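Local coordinates for glutathione s-transferase protein (Ralstonia solanacearum, PDB 3TOU) that binds glutathione and, as expected for its family, probably catalyses its conjugation through sulfur to electrophilic substrates, at residues A108-V111 with E112-Q115; E123-I126 with T127-H131. All blocks are in the same frame, centred on the assembly; numbering follows the deposited sequence.

Interaction 1. Residues A108-V111 with E112-Q115; sequences ALRV and EQTQ
Val-111 and Gln-115 meet at the end of helix 86-114, CG1 of the valine 3.9 Å from CG of the glutamine. Four main-chain bonds still follow the i to i+4 pattern here, and the last, from Gln-115 N to Val-111 O, measures 2.8 Å. Val-111 sends CG1 anti to its own nitrogen (chi1 164°), down the helix; Trp-36 touches both side chains, and Trp-125 of the second subunit packs on the valine. Arg-110 folds back at chi2 (73°), which brings the guanidinium over Thr-114: CG2 of Thr-114 sits under one face, off centre, 3.6 Å from Arg-110 NE. Gln-113 approaches the same group obliquely, its amide turned 75° from the guanidinium. A water joins them, accepting from Arg-110 NH1 at 2.9 Å and donating to Gln-113 OE1 at 2.7 Å. On the buried flank Glu-112 lays CB against Leu-109 O at 3.5 Å and turns its carboxylate away from the turn, to Ser-122 N and to a salt bridge with Arg-116 of the second subunit. Thus the turn has two unlike sides, one polar and water-bridged, the other giving the second subunit an apolar surface and a probably negative carboxylate.

Interaction 2. Residues E123-I126 with T127-H131; sequences ESWI and TRQHH. With GSH (glutathione), chain E.
Arg-128, on the second turn of helix 123-144, reaches out to a glutathione held mainly by the other subunit. Two of its nitrogens, NE and NH2, converge on one carboxylate oxygen, O32 of the glycine end, each at 2.8 Å and with N-H...O angles of 148° and 142°. The oxygen lies at the guanidinium edge near its plane, a forked grip rather than a bond to each carboxylate oxygen. A chain extended from CG to NE carries the group there, and NH2 has a second acceptor in Val-35 O of the second subunit. Lys-132 from this chain and Lys-50 of the second subunit also bond the peptide, so the site is completed across the dimer interface of this glutathione transferase, with the all-helical C-terminal domain of one chain facing the glutathione-binding domain of the other. Beside the arginine stands Trp-125, its ring nearly parallel to the guanidinium (planes 11° apart), though the two chains meet obliquely through Arg-128 CD, 4.2 Å from Trp-125 CZ3. Gln-129 bends at chi2 and lies along one face of the indole: CG makes a CH-pi contact with the five-membered ring, 4.3 Å from its centroid, while OE1 sits against the same face nearer the rim of the six-membered ring, 3.4 Å from Trp-125 CZ2. At the start of the helix Glu-123 O takes two bonds from one residue, Thr-127 N at 3.0 Å and Thr-127 OG1 at 2.8 Å, which come from opposite faces of the carbonyl plane. His-130 lies alongside Ile-126, pointing the same way, and brings its CD2 edge to within 3.9 Å of Ile-126 CG2.

In the fold
Followed from the N terminus, the chain passes through the glutathione-binding domain with its small mixed sheet, then enters the helical domain along helix 86-114. Interaction 1 lies at that helix's C-terminal end; the chain then turns and starts helix 123-144, where interaction 2 forms the opening turns. The two are local and run in series, neither nesting nor crossing, and neither closes a loop of its own. Their centres are 12 Å apart, and the helices touch directly: Leu-109 packs on Ile-126, Gln-129 and His-130, and Glu-112 on Trp-125. Both reach the second subunit, so this end of the helix pair, with the loop between, belongs to the dimer interface.

Interaction 1. Residues A108-V111 with E112-Q115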
ATOM      1  N   ALA A 108     -12.348  -2.663   1.240  1.00 11.82           N
ATOM      2  CA  ALA A 108     -13.314  -1.636   0.779  1.00 11.90           C
ATOM      3  C   ALA A 108     -14.766  -2.140   0.893  1.00 14.04           C
ATOM      4  O   ALA A 108     -15.671  -1.382   1.265  1.00 14.78           O
ATOM      5  CB  ALA A 108     -13.016  -1.208  -0.655  1.00 14.79           C
ATOM      6  N   LEU A 109     -14.976  -3.418   0.564  1.00 14.68           N
ATOM      7  CA  LEU A 109     -16.306  -4.053   0.722  1.00 14.20           C
ATOM      8  C   LEU A 109     -16.738  -4.135   2.179  1.00 15.86           C
ATOM      9  O   LEU A 109     -17.913  -3.903   2.486  1.00 18.63           O
ATOM     10  CB  LEU A 109     -16.350  -5.440   0.056  1.00 14.16           C
ATOM     11  CG  LEU A 109     -16.282  -5.428  -1.473  1.00 15.09           C
ATOM     12  CD1 LEU A 109     -15.945  -6.819  -2.010  1.00 19.26           C
ATOM     13  CD2 LEU A 109     -17.575  -4.922  -2.095  1.00 16.05           C
ATOM     14  N   ARG A 110     -15.803  -4.449   3.076  1.00 15.01           N
ATOM     15  CA  ARG A 110     -16.099  -4.506   4.516  1.00 16.17           C
ATOM     16  C   ARG A 110     -16.492  -3.108   5.027  1.00 19.54           C
ATOM     17  O   ARG A 110     -17.426  -2.960   5.821  1.00 19.74           O
ATOM     18  CB  ARG A 110     -14.900  -5.077   5.296  1.00 17.41           C
ATOM     19  CG  ARG A 110     -14.982  -5.002   6.838  1.00 18.55           C
ATOM     20  CD  ARG A 110     -15.966  -6.006   7.438  1.00 22.52           C
ATOM     21  NE  ARG A 110     -15.982  -5.874   8.894  1.00 25.77           N
ATOM     22  CZ  ARG A 110     -16.768  -6.555   9.725  1.00 32.79           C
ATOM     23  NH1 ARG A 110     -17.625  -7.464   9.270  1.00 30.08           N
ATOM     24  NH2 ARG A 110     -16.685  -6.326  11.031  1.00 29.72           N
ATOM     25  N   VAL A 111     -15.792  -2.086   4.532  1.00 14.22           N
ATOM     26  CA  VAL A 111     -16.073  -0.682   4.895  1.00 15.64           C
ATOM     27  C   VAL A 111     -17.431  -0.245   4.361  1.00 17.75           C
ATOM     28  O   VAL A 111     -18.185   0.423   5.055  1.00 17.33           O
ATOM     29  CB  VAL A 111     -14.933   0.256   4.405  1.00 17.31           C
ATOM     30  CG1 VAL A 111     -15.351   1.726   4.400  1.00 23.73           C
ATOM     31  CG2 VAL A 111     -13.693   0.038   5.260  1.00 16.32           C
ATOM     32  N   GLU A 112     -17.757  -0.671   3.146  1.00 15.70           N
ATOM     33  CA  GLU A 112     -19.078  -0.409   2.571  1.00 19.38           C
ATOM     34  C   GLU A 112     -20.195  -1.011   3.442  1.00 21.14           C
ATOM     35  O   GLU A 112     -21.268  -0.424   3.554  1.00 20.69           O
ATOM     36  CB  GLU A 112     -19.141  -0.930   1.130  1.00 17.84           C
ATOM     37  CG  GLU A 112     -20.373  -0.496   0.317  1.00 24.54           C
ATOM     38  CD  GLU A 112     -20.316   0.939  -0.173  1.00 26.17           C
ATOM     39  OE1 GLU A 112     -19.263   1.601  -0.057  1.00 23.43           O
ATOM     40  OE2 GLU A 112     -21.342   1.414  -0.689  1.00 31.39           O
ATOM     41  N   GLN A 113     -19.925  -2.151   4.077  1.00 17.57           N
ATOM     42  CA  GLN A 113     -20.865  -2.747   5.029  1.00 20.55           C
ATOM     43  C   GLN A 113     -20.931  -1.971   6.360  1.00 22.55           C
ATOM     44  O   GLN A 113     -22.018  -1.579   6.815  1.00 23.39           O
ATOM     45  CB  GLN A 113     -20.515  -4.218   5.280  1.00 19.93           C
ATOM     46  CG  GLN A 113     -21.383  -4.896   6.341  1.00 23.88           C
ATOM     47  CD  GLN A 113     -20.831  -6.237   6.784  1.00 29.76           C
ATOM     48  OE1 GLN A 113     -20.075  -6.889   6.053  1.00 26.91           O
ATOM     49  NE2 GLN A 113     -21.211  -6.661   7.985  1.00 28.59           N
ATOM     50  N   THR A 114     -19.783  -1.739   6.980  1.00 19.81           N
ATOM     51  CA  THR A 114     -19.768  -1.246   8.363  1.00 20.41           C
ATOM     52  C   THR A 114     -19.857   0.271   8.516  1.00 23.25           C
ATOM     53  O   THR A 114     -20.277   0.766   9.571  1.00 23.49           O
ATOM     54  CB  THR A 114     -18.546  -1.779   9.156  1.00 24.88           C
ATOM     55  OG1 THR A 114     -17.342  -1.270   8.572  1.00 26.13           O
ATOM     56  CG2 THR A 114     -18.518  -3.302   9.143  1.00 24.32           C
ATOM     57  N   GLN A 115     -19.459   1.008   7.481  1.00 19.83           N
ATOM     58  CA  GLN A 115     -19.331   2.462   7.587  1.00 20.95           C
ATOM     59  C   GLN A 115     -20.387   3.243   6.809  1.00 20.41           C
ATOM     60  O   GLN A 115     -20.398   4.472   6.842  1.00 26.51           O
ATOM     61  CB  GLN A 115     -17.919   2.914   7.173  1.00 19.47           C
ATOM     62  CG  GLN A 115     -16.804   2.246   7.961  1.00 20.29           C
ATOM     63  CD  GLN A 115     -16.962   2.387   9.467  1.00 29.75           C
ATOM     64  OE1 GLN A 115     -17.037   3.499   9.989  1.00 30.85           O
ATOM     65  NE2 GLN A 115     -16.988   1.256  10.173  1.00 23.71           N
TER
HETATM   66  O   HOH W   1     -18.043  -8.597   6.617  1.00 27.00           O

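Interaction 2. Residues E123-I126 with T127-H131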
ATOM      1  N   GLU A 123     -24.233   0.204  -5.204  1.00 23.51           N
ATOM      2  CA  GLU A 123     -24.104  -1.077  -5.904  1.00 22.70           C
ATOM      3  C   GLU A 123     -22.991  -1.053  -6.958  1.00 21.95           C
ATOM      4  O   GLU A 123     -22.317  -2.061  -7.160  1.00 23.39           O
ATOM      5  CB  GLU A 123     -25.453  -1.520  -6.499  1.00 26.93           C
ATOM      6  CG  GLU A 123     -26.528  -1.751  -5.426  1.00 35.86           C
ATOM      7  CD  GLU A 123     -27.693  -2.621  -5.887  1.00 52.09           C
ATOM      8  OE1 GLU A 123     -27.976  -2.674  -7.107  1.00 50.58           O
ATOM      9  OE2 GLU A 123     -28.330  -3.251  -5.012  1.00 52.15           O
ATOM     10  N   SER A 124     -22.788   0.099  -7.600  1.00 21.80           N
ATOM     11  CA  SER A 124     -21.694   0.265  -8.563  1.00 21.60           C
ATOM     12  C   SER A 124     -20.306   0.150  -7.906  1.00 24.25           C
ATOM     13  O   SER A 124     -19.386  -0.440  -8.474  1.00 21.66           O
ATOM     14  CB  SER A 124     -21.819   1.591  -9.313  1.00 25.48           C
ATOM     15  OG  SER A 124     -21.813   2.690  -8.417  1.00 32.31           O
ATOM     16  N   TRP A 125     -20.166   0.693  -6.702  1.00 22.94           N
ATOM     17  CA  TRP A 125     -18.893   0.597  -5.972  1.00 18.67           C
ATOM     18  C   TRP A 125     -18.608  -0.839  -5.539  1.00 18.98           C
ATOM     19  O   TRP A 125     -17.452  -1.313  -5.616  1.00 18.26           O
ATOM     20  CB  TRP A 125     -18.909   1.536  -4.771  1.00 19.75           C
ATOM     21  CG  TRP A 125     -17.648   1.549  -3.945  1.00 17.36           C
ATOM     22  CD1 TRP A 125     -17.482   0.998  -2.710  1.00 21.59           C
ATOM     23  CD2 TRP A 125     -16.396   2.157  -4.285  1.00 14.89           C
ATOM     24  NE1 TRP A 125     -16.206   1.220  -2.255  1.00 20.38           N
ATOM     25  CE2 TRP A 125     -15.517   1.930  -3.201  1.00 15.55           C
ATOM     26  CE3 TRP A 125     -15.926   2.864  -5.399  1.00 22.53           C
ATOM     27  CZ2 TRP A 125     -14.195   2.386  -3.200  1.00 17.49           C
ATOM     28  CZ3 TRP A 125     -14.613   3.319  -5.392  1.00 21.81           C
ATOM     29  CH2 TRP A 125     -13.766   3.080  -4.301  1.00 18.26           C
ATOM     30  N   ILE A 126     -19.670  -1.519  -5.108  1.00 16.84           N
ATOM     31  CA  ILE A 126     -19.611  -2.924  -4.686  1.00 19.18           C
ATOM     32  C   ILE A 126     -19.176  -3.811  -5.865  1.00 19.20           C
ATOM     33  O   ILE A 126     -18.292  -4.652  -5.715  1.00 17.14           O
ATOM     34  CB  ILE A 126     -20.963  -3.389  -4.065  1.00 20.28           C
ATOM     35  CG1 ILE A 126     -21.181  -2.719  -2.702  1.00 22.83           C
ATOM     36  CG2 ILE A 126     -21.007  -4.894  -3.863  1.00 18.82           C
ATOM     37  CD1 ILE A 126     -22.645  -2.754  -2.232  1.00 21.78           C
ATOM     38  N   THR A 127     -19.783  -3.580  -7.030  1.00 19.63           N
ATOM     39  CA  THR A 127     -19.460  -4.281  -8.271  1.00 17.89           C
ATOM     40  C   THR A 127     -17.996  -4.068  -8.669  1.00 17.78           C
ATOM     41  O   THR A 127     -17.303  -5.017  -9.051  1.00 18.97           O
ATOM     42  CB  THR A 127     -20.421  -3.828  -9.407  1.00 22.96           C
ATOM     43  OG1 THR A 127     -21.765  -4.117  -9.001  1.00 22.53           O
ATOM     44  CG2 THR A 127     -20.126  -4.541 -10.717  1.00 25.81           C
ATOM     45  N   ARG A 128     -17.547  -2.821  -8.557  1.00 17.67           N
ATOM     46  CA  ARG A 128     -16.183  -2.443  -8.915  1.00 16.36           C
ATOM     47  C   ARG A 128     -15.157  -3.202  -8.068  1.00 15.98           C
ATOM     48  O   ARG A 128     -14.171  -3.735  -8.608  1.00 15.04           O
ATOM     49  CB  ARG A 128     -16.002  -0.942  -8.760  1.00 15.74           C
ATOM     50  CG  ARG A 128     -14.609  -0.465  -9.054  1.00 16.55           C
ATOM     51  CD  ARG A 128     -14.511   1.031  -8.853  1.00 21.29           C
ATOM     52  NE  ARG A 128     -13.460   1.536  -9.713  1.00 31.41           N
ATOM     53  CZ  ARG A 128     -13.636   1.953 -10.964  1.00 23.67           C
ATOM     54  NH1 ARG A 128     -14.843   1.998 -11.512  1.00 29.67           N
ATOM     55  NH2 ARG A 128     -12.592   2.367 -11.646  1.00 24.80           N
ATOM     56  N   GLN A 129     -15.396  -3.261  -6.759  1.00 14.13           N
ATOM     57  CA  GLN A 129     -14.476  -3.971  -5.873  1.00 15.07           C
ATOM     58  C   GLN A 129     -14.480  -5.480  -6.144  1.00 15.27           C
ATOM     59  O   GLN A 129     -13.421  -6.113  -6.181  1.00 15.67           O
ATOM     60  CB  GLN A 129     -14.737  -3.639  -4.402  1.00 15.97           C
ATOM     61  CG  GLN A 129     -14.678  -2.128  -4.065  1.00 14.65           C
ATOM     62  CD  GLN A 129     -13.479  -1.395  -4.657  1.00 17.34           C
ATOM     63  OE1 GLN A 129     -13.620  -0.298  -5.216  1.00 23.83           O
ATOM     64  NE2 GLN A 129     -12.299  -1.982  -4.529  1.00 11.61           N
ATOM     65  N   HIS A 130     -15.663  -6.055  -6.372  1.00 14.95           N
ATOM     66  CA  HIS A 130     -15.730  -7.482  -6.721  1.00 17.21           C
ATOM     67  C   HIS A 130     -15.033  -7.793  -8.040  1.00 15.54           C
ATOM     68  O   HIS A 130     -14.474  -8.870  -8.205  1.00 16.52           O
ATOM     69  CB  HIS A 130     -17.175  -7.997  -6.750  1.00 19.54           C
ATOM     70  CG  HIS A 130     -17.673  -8.432  -5.408  1.00 20.75           C
ATOM     71  ND1 HIS A 130     -17.252  -9.599  -4.807  1.00 24.11           N
ATOM     72  CD2 HIS A 130     -18.523  -7.844  -4.534  1.00 21.18           C
ATOM     73  CE1 HIS A 130     -17.833  -9.719  -3.627  1.00 23.60           C
ATOM     74  NE2 HIS A 130     -18.612  -8.672  -3.438  1.00 22.27           N
ATOM     75  N   HIS A 131     -15.067  -6.842  -8.965  1.00 15.69           N
ATOM     76  CA  HIS A 131     -14.383  -7.010 -10.247  1.00 15.74           C
ATOM     77  C   HIS A 131     -12.871  -7.070 -10.020  1.00 17.27           C
ATOM     78  O   HIS A 131     -12.189  -7.910 -10.602  1.00 14.96           O
ATOM     79  CB  HIS A 131     -14.769  -5.897 -11.219  1.00 17.63           C
ATOM     80  CG  HIS A 131     -14.201  -6.069 -12.591  1.00 22.54           C
ATOM     81  ND1 HIS A 131     -13.719  -5.012 -13.333  1.00 25.52           N
ATOM     82  CD2 HIS A 131     -14.022  -7.177 -13.353  1.00 23.90           C
ATOM     83  CE1 HIS A 131     -13.276  -5.460 -14.497  1.00 20.53           C
ATOM     84  NE2 HIS A 131     -13.440  -6.768 -14.530  1.00 23.64           N
TER
HETATM   85  N1  GSH E 227      -1.694   1.651  -4.343  1.00 16.42           N
HETATM   86  CA1 GSH E 227      -1.798   2.255  -5.678  1.00 16.07           C
HETATM   87  C1  GSH E 227      -0.489   2.921  -6.039  1.00 18.58           C
HETATM   88  O11 GSH E 227       0.275   3.342  -5.140  1.00 16.21           O
HETATM   89  O12 GSH E 227      -0.112   3.044  -7.236  1.00 13.96           O
HETATM   90  CB1 GSH E 227      -2.975   3.242  -5.722  1.00 15.54           C
HETATM   91  CG1 GSH E 227      -3.222   3.649  -7.178  1.00 16.13           C
HETATM   92  CD1 GSH E 227      -4.602   4.250  -7.367  1.00 16.82           C
HETATM   93  OE1 GSH E 227      -5.594   3.949  -6.443  1.00 19.69           O
HETATM   94  N2  GSH E 227      -4.807   5.051  -8.420  1.00 16.04           N
HETATM   95  CA2 GSH E 227      -6.129   5.580  -8.758  1.00 16.68           C
HETATM   96  C2  GSH E 227      -6.938   4.528  -9.431  1.00 17.76           C
HETATM   97  O2  GSH E 227      -6.330   3.920 -10.519  1.00 16.79           O
HETATM   98  CB2 GSH E 227      -6.008   6.715  -9.775  1.00 19.17           C
HETATM   99  SG2 GSH E 227      -5.308   8.158  -8.951  1.00 22.88           S
HETATM  100  N3  GSH E 227      -8.176   4.240  -8.996  1.00 16.79           N
HETATM  101  CA3 GSH E 227      -9.056   3.436  -9.830  1.00 18.85           C
HETATM  102  C3  GSH E 227      -9.804   2.371  -9.079  1.00 21.95           C
HETATM  103  O31 GSH E 227      -9.551   2.149  -7.888  1.00 19.56           O
HETATM  104  O32 GSH E 227     -10.693   1.714  -9.651  1.00 23.09           O